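Local coordinates for cellulosomal scaffoldin (Acetivibrio cellulolyticus, PDB 3ZUC), which binds crystalline cellulose through this family 3b carbohydrate-binding module, one part of a large secreted scaffoldin of the cellulosome, at residues S19-P24 and S113-Y118. Numbering follows the deposited sequence. Where two conformers were deposited one is given.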
loop_
_atom_site.group_PDB
_atom_site.type_symbol
_atom_site.label_atom_id
_atom_site.label_comp_id
_atom_site.label_asym_id
_atom_site.label_seq_id
_atom_site.Cartn_x
_atom_site.Cartn_y
_atom_site.Cartn_z
ATOM N N SER A 19 -12.632 -6.237 -11.681
ATOM C CA SER A 19 -11.276 -6.749 -11.803
ATOM C C SER A 19 -11.072 -7.912 -10.855
ATOM O O SER A 19 -11.479 -7.837 -9.701
ATOM C CB SER A 19 -10.300 -5.629 -11.483
ATOM O OG SER A 19 -8.972 -6.022 -11.779
ATOM N N ASN A 20 -10.400 -8.968 -11.308
ATOM C CA ASN A 20 -10.099 -10.089 -10.438
ATOM C C ASN A 20 -8.848 -9.871 -9.599
ATOM O O ASN A 20 -8.479 -10.730 -8.821
ATOM C CB ASN A 20 -10.020 -11.398 -11.224
ATOM C CG ASN A 20 -8.865 -11.426 -12.200
ATOM O OD1 ASN A 20 -7.931 -10.627 -12.116
ATOM N ND2 ASN A 20 -8.904 -12.374 -13.106
ATOM N N SER A 21 -8.195 -8.721 -9.735
ATOM C CA SER A 21 -7.022 -8.387 -8.949
ATOM C C SER A 21 -6.982 -6.888 -8.733
ATOM O O SER A 21 -7.537 -6.103 -9.508
ATOM C CB SER A 21 -5.742 -8.808 -9.676
ATOM O OG SER A 21 -5.671 -10.211 -9.883
ATOM N N ILE A 22 -6.269 -6.502 -7.685
ATOM C CA ILE A 22 -5.968 -5.116 -7.403
ATOM C C ILE A 22 -4.437 -5.000 -7.444
ATOM O O ILE A 22 -3.712 -5.893 -7.002
ATOM C CB ILE A 22 -6.616 -4.666 -6.075
ATOM C CG1 ILE A 22 -8.148 -4.734 -6.243
ATOM C CG2 ILE A 22 -6.186 -3.259 -5.708
ATOM C CD1 ILE A 22 -8.954 -4.479 -4.989
ATOM N N TYR A 23 -3.959 -3.892 -8.010
ATOM C CA TYR A 23 -2.553 -3.742 -8.430
ATOM C C TYR A 23 -1.900 -2.489 -7.827
ATOM O O TYR A 23 -1.535 -1.550 -8.536
ATOM C CB TYR A 23 -2.485 -3.625 -9.958
ATOM C CG TYR A 23 -3.029 -4.780 -10.769
ATOM C CD1 TYR A 23 -4.386 -4.914 -11.045
ATOM C CD2 TYR A 23 -2.172 -5.697 -11.353
ATOM C CE1 TYR A 23 -4.862 -5.947 -11.855
ATOM C CE2 TYR A 23 -2.632 -6.718 -12.136
ATOM C CZ TYR A 23 -3.982 -6.845 -12.398
ATOM O OH TYR A 23 -4.390 -7.867 -13.210
ATOM N N PRO A 24 -1.706 -2.455 -6.506
ATOM C CA PRO A 24 -1.130 -1.268 -5.898
ATOM C C PRO A 24 0.345 -1.090 -6.225
ATOM O O PRO A 24 1.116 -2.042 -6.141
ATOM C CB PRO A 24 -1.314 -1.544 -4.396
ATOM C CG PRO A 24 -1.296 -3.038 -4.300
ATOM C CD PRO A 24 -2.024 -3.491 -5.514
ATOM N N SER A 113 -9.033 -16.050 -3.196
ATOM C CA SER A 113 -8.623 -17.444 -3.369
ATOM C C SER A 113 -9.307 -18.133 -4.534
ATOM O O SER A 113 -8.734 -19.061 -5.108
ATOM C CB SER A 113 -8.893 -18.210 -2.091
ATOM O OG SER A 113 -10.278 -18.143 -1.808
ATOM N N ASP A 114 -10.536 -17.718 -4.845
ATOM C CA ASP A 114 -11.324 -18.270 -5.929
ATOM C C ASP A 114 -11.298 -17.384 -7.174
ATOM O O ASP A 114 -12.004 -17.697 -8.145
ATOM C CB ASP A 114 -12.759 -18.556 -5.469
ATOM C CG ASP A 114 -13.505 -17.329 -4.975
ATOM O OD1 ASP A 114 -12.975 -16.199 -5.101
ATOM O OD2 ASP A 114 -14.635 -17.529 -4.459
ATOM N N TRP A 115 -10.471 -16.334 -7.167
ATOM C CA TRP A 115 -10.280 -15.463 -8.324
ATOM C C TRP A 115 -11.553 -14.764 -8.766
ATOM O O TRP A 115 -11.653 -14.291 -9.889
ATOM C CB TRP A 115 -9.514 -16.198 -9.459
ATOM C CG TRP A 115 -8.098 -16.401 -9.021
ATOM C CD1 TRP A 115 -7.590 -17.429 -8.283
ATOM C CD2 TRP A 115 -7.033 -15.485 -9.210
ATOM N NE1 TRP A 115 -6.248 -17.211 -8.017
ATOM C CE2 TRP A 115 -5.891 -16.009 -8.569
ATOM C CE3 TRP A 115 -6.933 -14.260 -9.860
ATOM C CZ2 TRP A 115 -4.663 -15.365 -8.601
ATOM C CZ3 TRP A 115 -5.711 -13.621 -9.879
ATOM C CH2 TRP A 115 -4.605 -14.175 -9.252
ATOM N N THR A 116 -12.496 -14.611 -7.846
ATOM C CA THR A 116 -13.703 -13.854 -8.134
ATOM C C THR A 116 -13.446 -12.337 -8.085
ATOM O O THR A 116 -12.431 -11.849 -7.578
ATOM C CB THR A 116 -14.856 -14.278 -7.199
ATOM O OG1 THR A 116 -14.465 -14.099 -5.831
ATOM C CG2 THR A 116 -15.272 -15.737 -7.480
ATOM N N ASN A 117 -14.366 -11.569 -8.644
ATOM C CA ASN A 117 -14.117 -10.166 -8.906
ATOM C C ASN A 117 -14.276 -9.241 -7.712
ATOM O O ASN A 117 -15.083 -9.468 -6.802
ATOM C CB ASN A 117 -15.013 -9.662 -10.028
ATOM C CG ASN A 117 -14.626 -10.222 -11.384
ATOM O OD1 ASN A 117 -13.477 -10.571 -11.630
ATOM N ND2 ASN A 117 -15.601 -10.319 -12.264
ATOM N N TYR A 118 -13.513 -8.162 -7.779
ATOM C CA TYR A 118 -13.683 -6.932 -7.044
ATOM C C TYR A 118 -14.407 -5.892 -7.916
ATOM O O TYR A 118 -14.344 -5.968 -9.139
ATOM C CB TYR A 118 -12.321 -6.331 -6.712
ATOM C CG TYR A 118 -11.432 -7.159 -5.822
ATOM C CD1 TYR A 118 -11.569 -7.122 -4.447
ATOM C CD2 TYR A 118 -10.426 -7.946 -6.346
ATOM C CE1 TYR A 118 -10.721 -7.842 -3.616
ATOM C CE2 TYR A 118 -9.586 -8.667 -5.536
ATOM C CZ TYR A 118 -9.714 -8.606 -4.164
ATOM O OH TYR A 118 -8.863 -9.354 -3.390
HETATM O O HOH W 1 -9.763 -12.412 -7.122
HETATM O O HOH W 2 -11.019 -14.361 -12.440
#
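Ser-19 and Tyr-118 join the two segments as an antiparallel hydrogen-bonded pair: Ser-19 N donates a hydrogen bond to Tyr-118 O (3.1 Å), and Tyr-118 N donates one to Ser-19 O (2.8 Å). From this bridge the Tyr-118 side chain extends along the 19-24 segment, from Ser-19 O past Ile-22. Its CB lies 3.5 Å from Ser-19 O, and with CG beside the backbone N (chi1 -63°) the ring keeps that oxygen at its edge, near CD2. Ile-22 CD1 sits over the centre of one ring face, 3.8 Å from the centroid, in a CH-pi contact. Farther out, CE2 comes near Asn-20 O, while OH bonds to Gln-55; Lys-112 adds a cation-pi contact.

Past the bridge, where Asn-20 and Asn-117 bring their CA atoms within 4.3 Å, water links the two segments. One molecule donates to both Asn-20 O and Thr-116 O; a second accepts from Asn-20 ND2 and donates to Trp-115 O at 2.6 Å. The Asn-20 amide stands nearly perpendicular to the Trp-115 indole (84° between planes), whose CZ3 meets Ser-21 OG obliquely at 3.4 Å. An Asx turn shapes the start of the loop, Asp-114 OD1 accepting from both N and OG1 of Thr-116.

This antiparallel bridge between the short strands 18-19 and 118-119, with the side chain of Tyr-118 about 5 Å from the bound calcium ion and Ile-22 packed near its ligand Asp-123, flanks the calcium site of the CBM3 beta-sandwich.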